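Long-range contacts in probable outer membrane protein (Pseudomonas aeruginosa, PDB 3DWO), which probably transports hydrophobic compounds such as long-chain fatty acids across the bacterial outer membrane as a member of the FadL family: residues V207-P212 with K239-Y244; A280-P285 with Q315-K320. One frame throughout, in Å; residues are numbered along the deposited sequence.

Both contacts meet at neighbouring strands, 226-248 and 275-281, and their centres lie about 11 Å apart. They follow each other along the chain. Contact 1 is part of a regular antiparallel hairpin and is partly buried. It has direct backbone hydrogen bonds, with lysines and an aspartate on one face and apolar side chains on the other. Contact 2 is the more buried of the two. It joins the end of strand 275-281 to a separate two-stranded hairpin, and waters rather than direct hydrogen bonds link the two backbones. A sulfate lies on its polar face. One detergent molecule lies against the apolar faces of both contacts.

Contact 1: residues V207-P212 with K239-Y244; sequences VDNTSP and KLKGHY. With C8E ((hydroxyethyloxy)tri(ethyloxy)octane), chain M.
The side-chain amide of N209 lies against strand 239-244. K239 O sits almost directly over one face, 3.2 Å from N209 CG. K241 NZ is on the same side of the plane, beyond the oxygen, 3.1 Å from N209 OD1. The amide is carried there because N209 CG is anti to the backbone N (chi1 -175°). N209 ND2 is hydrogen-bonded to N238 OD1 and to a water, which also accepts a weak bond from K239 N. The K241 chain bends at its last torsion (chi4 60°) and folds back, so that K241 NZ donates to K239 O at 2.8 Å.

The backbones pair at D208 and K241. D208 N donates to K241 O at 2.8 Å, and K241 N returns a bond to D208 O at 2.9 Å. A second water bridges D208 OD2 and K241 O, and V207 CA adds a CA-H...O contact to K241 O.

On the face of the strands away from D208 and K241, the side chains of V207 and L240 run across each other. V207 CG2 presses on L240 CB at 3.3 Å, a close contact for two carbons. V207 CG1 instead lies by the backbone N of G242. G242 has no side chain, and its CA comes within 4.1 Å of V207 CA. The detergent of contact 2 also touches V207 and L240. A different detergent molecule runs past T210 and S211 to P212, with its C6 3.5 Å from P212 CG.

Strands 158-177 and 275-281 continue the pairing to either side of this hairpin. The strand segments meet at 143°, well short of straight antiparallel. Such twisted, antiparallel neighbour pairing is the building unit of the FadL-type outer membrane beta-barrel.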
loop_
_atom_site.group_PDB
_atom_site.type_symbol
_atom_site.label_atom_id
_atom_site.label_comp_id
_atom_site.label_asym_id
_atom_site.label_seq_id
_atom_site.Cartn_x
_atom_site.Cartn_y
_atom_site.Cartn_z
ATOM N N VAL A 207 1.506 -7.729 -13.631
ATOM C CA VAL A 207 2.895 -7.320 -13.769
ATOM C C VAL A 207 3.684 -7.552 -12.492
ATOM O O VAL A 207 3.110 -7.653 -11.407
ATOM C CB VAL A 207 2.976 -5.828 -14.164
ATOM C CG1 VAL A 207 2.387 -5.632 -15.569
ATOM C CG2 VAL A 207 2.189 -4.973 -13.157
ATOM N N ASP A 208 5.005 -7.625 -12.632
ATOM C CA ASP A 208 5.898 -7.876 -11.506
ATOM C C ASP A 208 7.247 -7.216 -11.771
ATOM O O ASP A 208 7.577 -6.900 -12.913
ATOM C CB ASP A 208 6.128 -9.384 -11.349
ATOM C CG ASP A 208 4.831 -10.166 -11.210
ATOM O OD1 ASP A 208 4.310 -10.259 -10.077
ATOM O OD2 ASP A 208 4.325 -10.687 -12.233
ATOM N N ASN A 209 8.026 -7.021 -10.711
ATOM C CA ASN A 209 9.352 -6.432 -10.843
ATOM C C ASN A 209 10.191 -6.559 -9.580
ATOM O O ASN A 209 9.674 -6.532 -8.461
ATOM C CB ASN A 209 9.273 -4.947 -11.217
ATOM C CG ASN A 209 10.649 -4.349 -11.489
ATOM O OD1 ASN A 209 11.358 -4.804 -12.382
ATOM N ND2 ASN A 209 11.034 -3.336 -10.714
ATOM N N THR A 210 11.495 -6.688 -9.780
ATOM C CA THR A 210 12.449 -6.786 -8.687
ATOM C C THR A 210 13.500 -5.710 -8.939
ATOM O O THR A 210 14.077 -5.648 -10.026
ATOM C CB THR A 210 13.135 -8.169 -8.660
ATOM O OG1 THR A 210 12.144 -9.186 -8.465
ATOM C CG2 THR A 210 14.152 -8.241 -7.523
ATOM N N SER A 211 13.725 -4.852 -7.950
ATOM C CA SER A 211 14.715 -3.787 -8.080
ATOM C C SER A 211 15.248 -3.394 -6.704
ATOM O O SER A 211 14.613 -3.659 -5.687
ATOM C CB SER A 211 14.103 -2.567 -8.781
ATOM O OG SER A 211 13.084 -1.981 -7.997
ATOM N N PRO A 212 16.424 -2.745 -6.662
ATOM C CA PRO A 212 17.090 -2.300 -5.434
ATOM C C PRO A 212 16.694 -0.920 -4.938
ATOM O O PRO A 212 16.367 -0.029 -5.722
ATOM C CB PRO A 212 18.575 -2.327 -5.803
ATOM C CG PRO A 212 18.621 -2.895 -7.230
ATOM C CD PRO A 212 17.307 -2.536 -7.816
ATOM N N LYS A 239 9.609 -0.352 -12.341
ATOM C CA LYS A 239 8.853 -0.517 -13.574
ATOM C C LYS A 239 8.341 -1.949 -13.641
ATOM O O LYS A 239 9.109 -2.881 -13.883
ATOM C CB LYS A 239 9.741 -0.228 -14.783
ATOM C CG LYS A 239 9.064 -0.428 -16.130
ATOM C CD LYS A 239 9.996 0.023 -17.250
ATOM C CE LYS A 239 9.388 -0.183 -18.624
ATOM N NZ LYS A 239 10.327 0.282 -19.691
ATOM N N LEU A 240 7.042 -2.117 -13.413
ATOM C CA LEU A 240 6.421 -3.434 -13.438
ATOM C C LEU A 240 6.278 -3.923 -14.876
ATOM O O LEU A 240 5.927 -3.158 -15.780
ATOM C CB LEU A 240 5.048 -3.375 -12.755
ATOM C CG LEU A 240 4.990 -3.337 -11.220
ATOM C CD1 LEU A 240 6.093 -2.476 -10.642
ATOM C CD2 LEU A 240 3.623 -2.817 -10.792
ATOM N N LYS A 241 6.558 -5.205 -15.081
ATOM C CA LYS A 241 6.474 -5.795 -16.403
ATOM C C LYS A 241 5.681 -7.085 -16.350
ATOM O O LYS A 241 5.741 -7.822 -15.366
ATOM C CB LYS A 241 7.880 -6.064 -16.943
ATOM C CG LYS A 241 8.766 -4.823 -16.944
ATOM C CD LYS A 241 10.173 -5.145 -17.402
ATOM C CE LYS A 241 11.151 -4.096 -16.902
ATOM N NZ LYS A 241 11.178 -4.019 -15.405
ATOM N N GLY A 242 4.948 -7.350 -17.424
ATOM C CA GLY A 242 4.126 -8.541 -17.500
ATOM C C GLY A 242 3.281 -8.557 -18.769
ATOM O O GLY A 242 3.805 -8.373 -19.870
ATOM N N HIS A 243 1.975 -8.758 -18.613
ATOM C CA HIS A 243 1.064 -8.832 -19.756
ATOM C C HIS A 243 -0.312 -8.290 -19.408
ATOM O O HIS A 243 -0.617 -8.033 -18.245
ATOM C CB HIS A 243 0.876 -10.296 -20.183
ATOM C CG HIS A 243 2.158 -11.054 -20.336
ATOM N ND1 HIS A 243 2.858 -11.104 -21.522
ATOM C CD2 HIS A 243 2.897 -11.743 -19.433
ATOM C CE1 HIS A 243 3.974 -11.790 -21.343
ATOM N NE2 HIS A 243 4.022 -12.187 -20.085
ATOM N N TYR A 244 -1.143 -8.131 -20.434
ATOM C CA TYR A 244 -2.522 -7.695 -20.251
ATOM C C TYR A 244 -3.301 -8.519 -21.260
ATOM O O TYR A 244 -2.769 -8.909 -22.296
ATOM C CB TYR A 244 -2.706 -6.186 -20.533
ATOM C CG TYR A 244 -2.837 -5.797 -21.996
ATOM C CD1 TYR A 244 -3.997 -6.084 -22.723
ATOM C CD2 TYR A 244 -1.798 -5.135 -22.657
ATOM C CE1 TYR A 244 -4.116 -5.720 -24.070
ATOM C CE2 TYR A 244 -1.906 -4.766 -24.007
ATOM C CZ TYR A 244 -3.064 -5.061 -24.703
ATOM O OH TYR A 244 -3.173 -4.696 -26.027
HETATM C C1 C8E M . 16.982 -2.675 -12.064
HETATM C C2 C8E M . 16.603 -3.731 -11.136
HETATM C C3 C8E M . 17.417 -4.926 -11.188
HETATM C C4 C8E M . 17.186 -5.655 -9.952
HETATM C C5 C8E M . 18.365 -6.519 -9.682
HETATM C C6 C8E M . 18.934 -6.177 -8.398
HETATM C C7 C8E M . 20.231 -5.683 -8.812
HETATM C C8 C8E M . 21.183 -5.940 -7.709
HETATM O O9 C8E M . 21.490 -5.089 -6.615
HETATM C C10 C8E M . 22.041 -3.802 -6.881
HETATM C C11 C8E M . 22.230 -3.171 -5.534
HETATM O O12 C8E M . 23.424 -3.658 -4.886
HETATM O O HOH W 1 4.627 -10.712 -14.762
HETATM O O HOH W 2 12.846 -1.096 -12.208
#

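Contact 2: residues A280-P285 with Q315-K320; sequences ARLDIP and QDLTLK. With C8E ((hydroxyethyloxy)tri(ethyloxy)octane), chain D; SO4 (sulfate ion), chain B.
A280 and L317 meet on the apolar side of the contact. L317 CD2 faces A280 CB at 4.4 Å and also reaches L282 CD2. Detergent backs L317, with its C17 3.6 Å from L317 CD1. The segments come closest beside this, where A280 CA meets T318 O at 3.5 Å, a CA-H...O contact.

On the other side the segments stand apart and are bridged by water. One water accepts from R281 N at 3.0 Å and donates to T318 O at 2.7 Å. A second water donates to R281 O and accepts from T318 N. The R281 chain bends at chi3 (73°), turning its guanidinium between two anions. D283 OD1 receives R281 NH2 on its syn lone pair, in a salt bridge of 3.1 Å, tilted 19° from the guanidinium plane. R281 NH1 donates to sulfate O3 at 2.7 Å. The extended K320 adds a weak bond from NZ to sulfate O4. R237 is a second partner of D283.

Water bridges take the place of direct backbone bonds; the sulfate, probably from the crystallisation liquor, marks a cationic spot between R281 and K320. The opposite, greasy side holds detergent, consistent with a channel that passes hydrophobic compounds.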
loop_
_atom_site.group_PDB
_atom_site.type_symbol
_atom_site.label_atom_id
_atom_site.label_comp_id
_atom_site.label_asym_id
_atom_site.label_seq_id
_atom_site.Cartn_x
_atom_site.Cartn_y
_atom_site.Cartn_z
ATOM N N ALA A 280 4.195 -0.947 -16.486
ATOM C CA ALA A 280 3.577 0.145 -15.765
ATOM C C ALA A 280 4.492 0.526 -14.611
ATOM O O ALA A 280 4.829 -0.319 -13.782
ATOM C CB ALA A 280 2.201 -0.281 -15.233
ATOM N N ARG A 281 4.914 1.788 -14.567
ATOM C CA ARG A 281 5.777 2.247 -13.484
ATOM C C ARG A 281 4.944 2.377 -12.218
ATOM O O ARG A 281 3.792 2.806 -12.267
ATOM C CB ARG A 281 6.391 3.621 -13.784
ATOM C CG ARG A 281 7.390 3.656 -14.922
ATOM C CD ARG A 281 8.372 4.807 -14.719
ATOM N NE ARG A 281 9.303 4.507 -13.637
ATOM C CZ ARG A 281 10.446 3.850 -13.802
ATOM N NH1 ARG A 281 10.808 3.436 -15.013
ATOM N NH2 ARG A 281 11.220 3.585 -12.755
ATOM N N LEU A 282 5.536 2.001 -11.090
ATOM C CA LEU A 282 4.872 2.092 -9.795
ATOM C C LEU A 282 5.995 2.233 -8.768
ATOM O O LEU A 282 6.226 1.346 -7.944
ATOM C CB LEU A 282 4.039 0.832 -9.534
ATOM C CG LEU A 282 2.896 0.855 -8.504
ATOM C CD1 LEU A 282 3.443 1.125 -7.123
ATOM C CD2 LEU A 282 1.881 1.916 -8.869
ATOM N N ASP A 283 6.709 3.352 -8.841
ATOM C CA ASP A 283 7.819 3.608 -7.928
ATOM C C ASP A 283 7.363 3.650 -6.476
ATOM O O ASP A 283 6.319 4.227 -6.157
ATOM C CB ASP A 283 8.507 4.937 -8.262
ATOM C CG ASP A 283 9.142 4.947 -9.645
ATOM O OD1 ASP A 283 9.351 3.862 -10.238
ATOM O OD2 ASP A 283 9.450 6.055 -10.134
ATOM N N ILE A 284 8.142 3.032 -5.598
ATOM C CA ILE A 284 7.824 3.046 -4.180
ATOM C C ILE A 284 8.272 4.424 -3.699
ATOM O O ILE A 284 9.453 4.762 -3.767
ATOM C CB ILE A 284 8.583 1.936 -3.434
ATOM C CG1 ILE A 284 8.258 0.584 -4.077
ATOM C CG2 ILE A 284 8.182 1.918 -1.961
ATOM C CD1 ILE A 284 8.974 -0.594 -3.447
ATOM N N PRO A 285 7.331 5.239 -3.208
ATOM C CA PRO A 285 7.632 6.590 -2.728
ATOM C C PRO A 285 8.687 6.724 -1.636
ATOM O O PRO A 285 8.818 5.873 -0.761
ATOM C CB PRO A 285 6.265 7.113 -2.286
ATOM C CG PRO A 285 5.563 5.873 -1.853
ATOM C CD PRO A 285 5.929 4.885 -2.924
ATOM N N GLN A 315 2.112 10.369 -9.738
ATOM C CA GLN A 315 1.336 11.312 -10.526
ATOM C C GLN A 315 0.304 10.626 -11.404
ATOM O O GLN A 315 -0.787 11.154 -11.623
ATOM C CB GLN A 315 2.280 12.149 -11.397
ATOM C CG GLN A 315 3.048 13.214 -10.620
ATOM C CD GLN A 315 2.116 14.298 -10.092
ATOM O OE1 GLN A 315 1.325 14.858 -10.846
ATOM N NE2 GLN A 315 2.204 14.594 -8.798
ATOM N N ASP A 316 0.642 9.445 -11.911
ATOM C CA ASP A 316 -0.283 8.718 -12.770
ATOM C C ASP A 316 0.039 7.231 -12.866
ATOM O O ASP A 316 1.127 6.791 -12.490
ATOM C CB ASP A 316 -0.253 9.318 -14.170
ATOM C CG ASP A 316 1.098 9.157 -14.834
ATOM O OD1 ASP A 316 2.121 9.506 -14.203
ATOM O OD2 ASP A 316 1.143 8.682 -15.987
ATOM N N LEU A 317 -0.923 6.464 -13.370
ATOM C CA LEU A 317 -0.741 5.032 -13.560
ATOM C C LEU A 317 -0.846 4.886 -15.065
ATOM O O LEU A 317 -1.916 5.091 -15.639
ATOM C CB LEU A 317 -1.867 4.232 -12.893
ATOM C CG LEU A 317 -1.514 2.976 -12.079
ATOM C CD1 LEU A 317 -2.731 2.063 -12.039
ATOM C CD2 LEU A 317 -0.333 2.240 -12.676
ATOM N N THR A 318 0.255 4.540 -15.714
ATOM C CA THR A 318 0.218 4.411 -17.151
ATOM C C THR A 318 0.514 3.014 -17.652
ATOM O O THR A 318 1.601 2.474 -17.434
ATOM C CB THR A 318 1.203 5.380 -17.807
ATOM O OG1 THR A 318 0.962 6.698 -17.312
ATOM C CG2 THR A 318 1.024 5.376 -19.318
ATOM N N LEU A 319 -0.464 2.427 -18.331
ATOM C CA LEU A 319 -0.276 1.102 -18.891
ATOM C C LEU A 319 0.367 1.301 -20.245
ATOM O O LEU A 319 -0.118 2.081 -21.060
ATOM C CB LEU A 319 -1.607 0.374 -19.070
ATOM C CG LEU A 319 -1.476 -0.897 -19.919
ATOM C CD1 LEU A 319 -0.552 -1.892 -19.220
ATOM C CD2 LEU A 319 -2.846 -1.506 -20.162
ATOM N N LYS A 320 1.476 0.612 -20.470
ATOM C CA LYS A 320 2.171 0.699 -21.738
ATOM C C LYS A 320 2.305 -0.700 -22.311
ATOM O O LYS A 320 2.260 -1.693 -21.583
ATOM C CB LYS A 320 3.556 1.330 -21.555
ATOM C CG LYS A 320 3.523 2.807 -21.175
ATOM C CD LYS A 320 4.929 3.402 -21.168
ATOM C CE LYS A 320 4.907 4.871 -20.781
ATOM N NZ LYS A 320 6.276 5.465 -20.718
HETATM C C1 C8E D . -6.660 6.320 -5.625
HETATM C C2 C8E D . -6.450 5.143 -6.460
HETATM C C3 C8E D . -5.070 4.896 -6.857
HETATM C C4 C8E D . -5.056 3.642 -7.590
HETATM C C5 C8E D . -3.675 3.097 -7.580
HETATM C C6 C8E D . -3.695 1.676 -7.876
HETATM C C7 C8E D . -2.330 1.498 -8.341
HETATM C C8 C8E D . -1.808 0.206 -7.835
HETATM O O9 C8E D . -1.164 -0.810 -8.591
HETATM C C10 C8E D . -1.869 -1.420 -9.655
HETATM C C11 C8E D . -0.926 -2.423 -10.243
HETATM O O12 C8E D . -0.242 -1.869 -11.380
HETATM C C13 C8E D . -0.568 -2.465 -12.673
HETATM C C14 C8E D . -1.778 -2.088 -13.585
HETATM O O15 C8E D . -1.855 -1.737 -15.000
HETATM C C16 C8E D . -1.731 -0.316 -15.214
HETATM C C17 C8E D . -3.065 0.455 -15.214
HETATM O O18 C8E D . -4.351 -0.182 -15.363
HETATM C C19 C8E D . -4.787 -0.285 -16.745
HETATM C C20 C8E D . -6.152 0.303 -17.263
HETATM O O21 C8E D . -7.306 -0.550 -17.309
HETATM S S SO4 B . 8.751 4.441 -18.390
HETATM O O1 SO4 B . 9.392 5.338 -19.371
HETATM O O2 SO4 B . 7.778 5.213 -17.593
HETATM O O3 SO4 B . 9.792 3.881 -17.508
HETATM O O4 SO4 B . 8.047 3.347 -19.088
HETATM O O HOH W 3 4.145 3.152 -17.128
HETATM O O HOH W 4 2.496 4.303 -14.273
#